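PDB 3GEE: tRNA modification GTPase MnmE from Chlorobium tepidum, which probably hydrolyses GTP at a very high intrinsic rate and helps add a carboxymethylaminomethyl group to the wobble uridine of certain tRNAs. Local coordinates for residues A[313-318]-A[390-395]; A[345-350]-A[373-378]. All blocks are in the same frame, centred on the assembly; numbering follows the deposited sequence.

How the contacts relate
Both contacts lie in the G domain. From the N terminus, the first of the four segments reached is 313-318, at the start of strand 315-321. The chain then passes helix 331-340 and enters strand 345-351, which opens contact 2. Helix 360-370 leads over to strand 374-376, and contact 2 closes there. The chain goes on into helices 385-392 and 394-397, whose return to strand 315-321 closes contact 1. Contact 2 is thus enclosed within the longer loop of contact 1. Strands 315-321 and 345-351 are sheet neighbours, so one sheet carries both contacts. K345 NZ also bonds to H391 O, joining strand 345-351 to helix 385-392.

Contact 1 of 2, residues A[313-318]-A[390-395]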
loop_
_atom_site.group_PDB
_atom_site.type_symbol
_atom_site.label_atom_id
_atom_site.label_comp_id
_atom_site.label_asym_id
_atom_site.label_seq_id
_atom_site.Cartn_x
_atom_site.Cartn_y
_atom_site.Cartn_z
ATOM N N ALA A 313 -3.462 11.883 -31.939
ATOM C CA ALA A 313 -2.103 11.600 -31.496
ATOM C C ALA A 313 -1.339 12.912 -31.599
ATOM O O ALA A 313 -1.270 13.505 -32.672
ATOM C CB ALA A 313 -1.461 10.531 -32.369
ATOM N N ASP A 314 -0.788 13.371 -30.482
ATOM C CA ASP A 314 -0.165 14.693 -30.421
ATOM C C ASP A 314 1.164 14.754 -31.162
ATOM O O ASP A 314 1.482 15.760 -31.797
ATOM C CB ASP A 314 0.039 15.127 -28.967
ATOM C CG ASP A 314 -1.228 15.046 -28.147
ATOM O OD1 ASP A 314 -2.244 15.652 -28.551
ATOM O OD2 ASP A 314 -1.207 14.377 -27.093
ATOM N N LEU A 315 1.933 13.672 -31.072
ATOM C CA LEU A 315 3.279 13.628 -31.623
ATOM C C LEU A 315 3.545 12.288 -32.289
ATOM O O LEU A 315 3.399 11.237 -31.669
ATOM C CB LEU A 315 4.308 13.897 -30.517
ATOM C CG LEU A 315 5.806 13.663 -30.723
ATOM C CD1 LEU A 315 6.361 14.555 -31.820
ATOM C CD2 LEU A 315 6.560 13.900 -29.424
ATOM N N ILE A 316 3.923 12.333 -33.563
ATOM C CA ILE A 316 4.315 11.130 -34.285
ATOM C C ILE A 316 5.825 11.118 -34.467
ATOM O O ILE A 316 6.408 12.090 -34.954
ATOM C CB ILE A 316 3.611 11.001 -35.658
ATOM C CG1 ILE A 316 2.092 11.111 -35.499
ATOM C CG2 ILE A 316 3.986 9.678 -36.314
ATOM C CD1 ILE A 316 1.326 11.224 -36.804
ATOM N N LEU A 317 6.452 10.025 -34.041
ATOM C CA LEU A 317 7.858 9.788 -34.319
ATOM C C LEU A 317 7.953 8.693 -35.366
ATOM O O LEU A 317 7.607 7.540 -35.093
ATOM C CB LEU A 317 8.624 9.370 -33.056
ATOM C CG LEU A 317 8.696 10.251 -31.803
ATOM C CD1 LEU A 317 9.558 9.566 -30.755
ATOM C CD2 LEU A 317 9.228 11.649 -32.083
ATOM N N TYR A 318 8.394 9.055 -36.569
ATOM C CA TYR A 318 8.663 8.058 -37.598
ATOM C C TYR A 318 10.112 7.599 -37.532
ATOM O O TYR A 318 11.038 8.383 -37.748
ATOM C CB TYR A 318 8.315 8.550 -39.008
ATOM C CG TYR A 318 8.176 7.400 -39.984
ATOM C CD1 TYR A 318 6.924 6.882 -40.303
ATOM C CD2 TYR A 318 9.300 6.801 -40.554
ATOM C CE1 TYR A 318 6.791 5.808 -41.181
ATOM C CE2 TYR A 318 9.180 5.728 -41.428
ATOM C CZ TYR A 318 7.923 5.237 -41.741
ATOM O OH TYR A 318 7.800 4.172 -42.608
ATOM N N GLN A 390 14.520 16.694 -26.214
ATOM C CA GLN A 390 14.339 18.147 -26.215
ATOM C C GLN A 390 13.358 18.595 -27.294
ATOM O O GLN A 390 12.582 19.529 -27.086
ATOM C CB GLN A 390 15.676 18.872 -26.381
ATOM C CG GLN A 390 15.691 20.267 -25.758
ATOM C CD GLN A 390 16.867 21.111 -26.212
ATOM O OE1 GLN A 390 17.005 21.420 -27.397
ATOM N NE2 GLN A 390 17.714 21.503 -25.268
ATOM N N HIS A 391 13.401 17.919 -28.441
ATOM C CA HIS A 391 12.464 18.167 -29.535
ATOM C C HIS A 391 11.052 17.725 -29.182
ATOM O O HIS A 391 10.079 18.270 -29.701
ATOM C CB HIS A 391 12.920 17.454 -30.805
ATOM C CG HIS A 391 13.820 18.278 -31.672
ATOM N ND1 HIS A 391 13.412 18.805 -32.877
ATOM C CD2 HIS A 391 15.110 18.661 -31.510
ATOM C CE1 HIS A 391 14.410 19.478 -33.420
ATOM N NE2 HIS A 391 15.452 19.405 -32.612
ATOM N N MET A 392 10.947 16.731 -28.305
ATOM C CA MET A 392 9.647 16.255 -27.847
ATOM C C MET A 392 9.021 17.242 -26.866
ATOM O O MET A 392 7.828 17.537 -26.953
ATOM C CB MET A 392 9.766 14.862 -27.230
ATOM C CG MET A 392 10.204 13.804 -28.224
ATOM S SD MET A 392 9.989 12.122 -27.629
ATOM C CE MET A 392 11.273 12.000 -26.396
ATOM N N GLY A 393 9.839 17.769 -25.957
ATOM C CA GLY A 393 9.395 18.773 -24.990
ATOM C C GLY A 393 8.977 20.091 -25.624
ATOM O O GLY A 393 8.409 20.957 -24.952
ATOM N N ASP A 394 9.261 20.235 -26.918
ATOM C CA ASP A 394 8.882 21.422 -27.683
ATOM C C ASP A 394 7.372 21.535 -27.880
ATOM O O ASP A 394 6.844 22.644 -27.974
ATOM C CB ASP A 394 9.567 21.426 -29.058
ATOM C CG ASP A 394 11.060 21.712 -28.980
ATOM O OD1 ASP A 394 11.553 22.103 -27.897
ATOM O OD2 ASP A 394 11.741 21.552 -30.018
ATOM N N LEU A 395 6.691 20.391 -27.950
ATOM C CA LEU A 395 5.255 20.345 -28.238
ATOM C C LEU A 395 4.415 21.163 -27.251
ATOM O O LEU A 395 3.570 21.960 -27.668
ATOM C CB LEU A 395 4.761 18.892 -28.302
ATOM C CG LEU A 395 3.373 18.649 -28.908
ATOM C CD1 LEU A 395 3.364 17.374 -29.716
ATOM C CD2 LEU A 395 2.274 18.614 -27.850
#
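The contact seats helices 385-392 and 394-397 of the G domain on its central beta-sheet: L315 and L317 of the strand meet M392, and D314 and L315 meet L395. It is held by apolar groups, with no hydrogen bond between 313-318 and 390-395. L315 and L317 share one face of the strand. In L315, CG stands anti to the backbone N (chi1 168°). From there L315 CD2 comes across the base of the M392 chain, 3.8 Å from M392 CG and 4.0 Å from M392 CB. The two side chains cross at about a right angle. M392 leaves the helix with CG beside its backbone N and bends at chi3 (-72°). The sulfur is the atom that reaches the next residue of this face, with M392 SD 4.1 Å from L317 CD1. M392 therefore touches L315 with the base of its chain and L317 further out.

L395 makes its contact through one branch. L395 CD1 lies 3.7 Å from L315 CB and 4.1 Å from D314 CB, at the point where loop turns into strand. Here the carbonyl O of D314 is also beside the methyl. L395 N bonds to M392 O at 3.2 Å, which ties together the two residues that touch the strand. The carboxylate of D314 has its partners elsewhere: OD1 forms a salt bridge with R228, and OD2 accepts a bond from S235 N.

Strand 315-321 is an inner strand, bonded through its backbone to strand 234-239 and to strand 345-351. M392 also touches L253, and L395 rests on K345. Y318 points to the other face, where it packs against helix 331-340.

Contact 2 of 2, residues A[345-350]-A[373-378]; sequences KFLTVA and EVIGIS. With GDP (guanosine-5'-diphosphate), chain B.
V374 packs on T348 and A350 of the neighbouring strand, and its side chain lies on the same sheet face as theirs. V374 CB stands 4.1 Å from the carbonyl O of T348. From there the branches part. V374 CG1, anti to the backbone N (chi1 179°), reaches forward to A350 CB at 4.1 Å. V374 CG2 turns the other way and meets T348 CB at 3.8 Å, with T348 CG2 close behind. Helix 360-370 lies over this face, and its I363, I366 and A367 touch V374. With alanine in place of V374 both outer methyls go, which is likely to open a gap between T348, A350 and helix 360-370.

The unit is a beta-alpha-beta crossover: strand 345-351, helix 360-370, then the parallel edge strand 374-376. Four backbone bonds join 345-350 to 373-378. T348 N gives to E373 O, and T348 O takes I375 N at 2.8 Å. A350 N gives to I375 O, and A350 O takes I377 N at 2.7 Å.

V349 and I375 point to the opposite face. Near them, L347 CD1 meets I375 CD1 at 3.5 Å, the two side chains crossing at a slant. V349 CG1 lies 3.5 Å from I377 CG1, and these two cross obliquely. I377 also touches I385 and L388 of helix 385-392. Beyond it the chain reaches the guanine. S378 C is 3.4 Å from GDP O6, consistent with the guanine-contacting SAK-type loop of related GTPases. S378 OG bonds to D354 OD2 and to N381 N, and D354 OD2 is itself bonded to GDP.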
loop_
_atom_site.group_PDB
_atom_site.type_symbol
_atom_site.label_atom_id
_atom_site.label_comp_id
_atom_site.label_asym_id
_atom_site.label_seq_id
_atom_site.Cartn_x
_atom_site.Cartn_y
_atom_site.Cartn_z
ATOM N N LYS A 345 2.175 16.624 -34.387
ATOM C CA LYS A 345 3.532 17.077 -34.621
ATOM C C LYS A 345 4.328 15.916 -35.197
ATOM O O LYS A 345 4.364 14.824 -34.616
ATOM C CB LYS A 345 4.197 17.584 -33.342
ATOM C CG LYS A 345 5.527 18.258 -33.616
ATOM C CD LYS A 345 6.375 18.403 -32.372
ATOM C CE LYS A 345 7.731 18.995 -32.736
ATOM N NZ LYS A 345 8.524 19.362 -31.536
ATOM N N PHE A 346 4.957 16.157 -36.345
ATOM C CA PHE A 346 5.745 15.127 -36.998
ATOM C C PHE A 346 7.226 15.290 -36.709
ATOM O O PHE A 346 7.732 16.406 -36.598
ATOM C CB PHE A 346 5.490 15.100 -38.501
ATOM C CG PHE A 346 5.599 13.733 -39.086
ATOM C CD1 PHE A 346 6.838 13.206 -39.435
ATOM C CD2 PHE A 346 4.468 12.950 -39.253
ATOM C CE1 PHE A 346 6.944 11.931 -39.956
ATOM C CE2 PHE A 346 4.562 11.674 -39.778
ATOM C CZ PHE A 346 5.803 11.162 -40.130
ATOM N N LEU A 347 7.913 14.160 -36.585
ATOM C CA LEU A 347 9.312 14.146 -36.207
ATOM C C LEU A 347 9.949 12.884 -36.775
ATOM O O LEU A 347 9.602 11.771 -36.369
ATOM C CB LEU A 347 9.417 14.171 -34.678
ATOM C CG LEU A 347 10.438 15.059 -33.963
ATOM C CD1 LEU A 347 11.839 14.482 -34.070
ATOM C CD2 LEU A 347 10.386 16.507 -34.470
ATOM N N THR A 348 10.863 13.062 -37.731
ATOM C CA THR A 348 11.520 11.931 -38.391
ATOM C C THR A 348 12.765 11.525 -37.626
ATOM O O THR A 348 13.692 12.320 -37.449
ATOM C CB THR A 348 11.879 12.239 -39.858
ATOM O OG1 THR A 348 10.701 12.660 -40.551
ATOM C CG2 THR A 348 12.454 11.004 -40.555
ATOM N N VAL A 349 12.771 10.277 -37.177
ATOM C CA VAL A 349 13.843 9.767 -36.344
ATOM C C VAL A 349 14.665 8.743 -37.119
ATOM O O VAL A 349 14.250 7.592 -37.305
ATOM C CB VAL A 349 13.296 9.154 -35.039
ATOM C CG1 VAL A 349 14.423 8.910 -34.065
ATOM C CG2 VAL A 349 12.252 10.069 -34.414
ATOM N N ALA A 350 15.831 9.187 -37.579
ATOM C CA ALA A 350 16.744 8.342 -38.333
ATOM C C ALA A 350 17.575 7.500 -37.373
ATOM O O ALA A 350 18.446 8.018 -36.673
ATOM C CB ALA A 350 17.635 9.196 -39.224
ATOM N N GLU A 373 11.247 17.400 -40.085
ATOM C CA GLU A 373 12.489 17.546 -39.343
ATOM C C GLU A 373 13.073 16.190 -38.963
ATOM O O GLU A 373 12.368 15.314 -38.448
ATOM C CB GLU A 373 12.303 18.415 -38.104
ATOM C CG GLU A 373 12.841 19.829 -38.269
ATOM C CD GLU A 373 13.332 20.427 -36.960
ATOM O OE1 GLU A 373 12.625 20.284 -35.939
ATOM O OE2 GLU A 373 14.422 21.044 -36.954
ATOM N N VAL A 374 14.371 16.035 -39.215
ATOM C CA VAL A 374 15.063 14.762 -39.011
ATOM C C VAL A 374 16.046 14.840 -37.845
ATOM O O VAL A 374 16.732 15.850 -37.661
ATOM C CB VAL A 374 15.789 14.303 -40.306
ATOM C CG1 VAL A 374 16.536 12.998 -40.088
ATOM C CG2 VAL A 374 14.796 14.143 -41.442
ATOM N N ILE A 375 16.094 13.769 -37.054
ATOM C CA ILE A 375 17.056 13.645 -35.962
ATOM C C ILE A 375 17.798 12.311 -36.029
ATOM O O ILE A 375 17.182 11.249 -36.158
ATOM C CB ILE A 375 16.388 13.839 -34.580
ATOM C CG1 ILE A 375 16.019 15.311 -34.390
ATOM C CG2 ILE A 375 17.321 13.396 -33.447
ATOM C CD1 ILE A 375 15.032 15.563 -33.289
ATOM N N GLY A 376 19.125 12.392 -35.952
ATOM C CA GLY A 376 19.985 11.218 -35.906
ATOM C C GLY A 376 19.932 10.540 -34.551
ATOM O O GLY A 376 20.126 11.180 -33.513
ATOM N N ILE A 377 19.675 9.234 -34.571
ATOM C CA ILE A 377 19.483 8.450 -33.356
ATOM C C ILE A 377 20.192 7.104 -33.424
ATOM O O ILE A 377 20.156 6.417 -34.447
ATOM C CB ILE A 377 17.965 8.251 -33.052
ATOM C CG1 ILE A 377 17.385 9.491 -32.362
ATOM C CG2 ILE A 377 17.695 6.994 -32.219
ATOM C CD1 ILE A 377 18.101 9.905 -31.090
ATOM N N SER A 378 20.863 6.760 -32.330
ATOM C CA SER A 378 21.300 5.398 -32.083
ATOM C C SER A 378 20.495 4.887 -30.896
ATOM O O SER A 378 20.824 5.172 -29.745
ATOM C CB SER A 378 22.798 5.342 -31.785
ATOM O OG SER A 378 23.176 4.041 -31.374
HETATM P PB GDP B . 11.197 -3.183 -34.348
HETATM O O1B GDP B . 10.461 -2.765 -33.098
HETATM O O2B GDP B . 10.598 -2.507 -35.556
HETATM O O3B GDP B . 11.113 -4.682 -34.504
HETATM O O3A GDP B . 12.736 -2.752 -34.224
HETATM P PA GDP B . 13.649 -3.316 -33.028
HETATM O O1A GDP B . 13.745 -2.298 -31.924
HETATM O O2A GDP B . 13.109 -4.628 -32.506
HETATM O "O5'" GDP B . 15.089 -3.512 -33.716
HETATM C "C5'" GDP B . 15.306 -4.585 -34.630
HETATM C "C4'" GDP B . 16.787 -4.934 -34.646
HETATM O "O4'" GDP B . 17.555 -3.778 -34.995
HETATM C "C3'" GDP B . 17.257 -5.401 -33.278
HETATM O "O3'" GDP B . 17.573 -6.797 -33.327
HETATM C "C2'" GDP B . 18.463 -4.538 -32.933
HETATM O "O2'" GDP B . 19.635 -5.324 -32.690
HETATM C "C1'" GDP B . 18.687 -3.629 -34.134
HETATM N N9 GDP B . 18.826 -2.213 -33.706
HETATM C C8 GDP B . 17.834 -1.432 -33.240
HETATM N N7 GDP B . 18.288 -0.189 -32.938
HETATM C C5 GDP B . 19.602 -0.158 -33.218
HETATM C C6 GDP B . 20.689 0.851 -33.135
HETATM O O6 GDP B . 20.474 2.007 -32.713
HETATM N N1 GDP B . 21.919 0.480 -33.522
HETATM C C2 GDP B . 22.192 -0.760 -33.980
HETATM N N2 GDP B . 23.464 -1.043 -34.350
HETATM N N3 GDP B . 21.242 -1.732 -34.085
HETATM C C4 GDP B . 19.954 -1.496 -33.725
#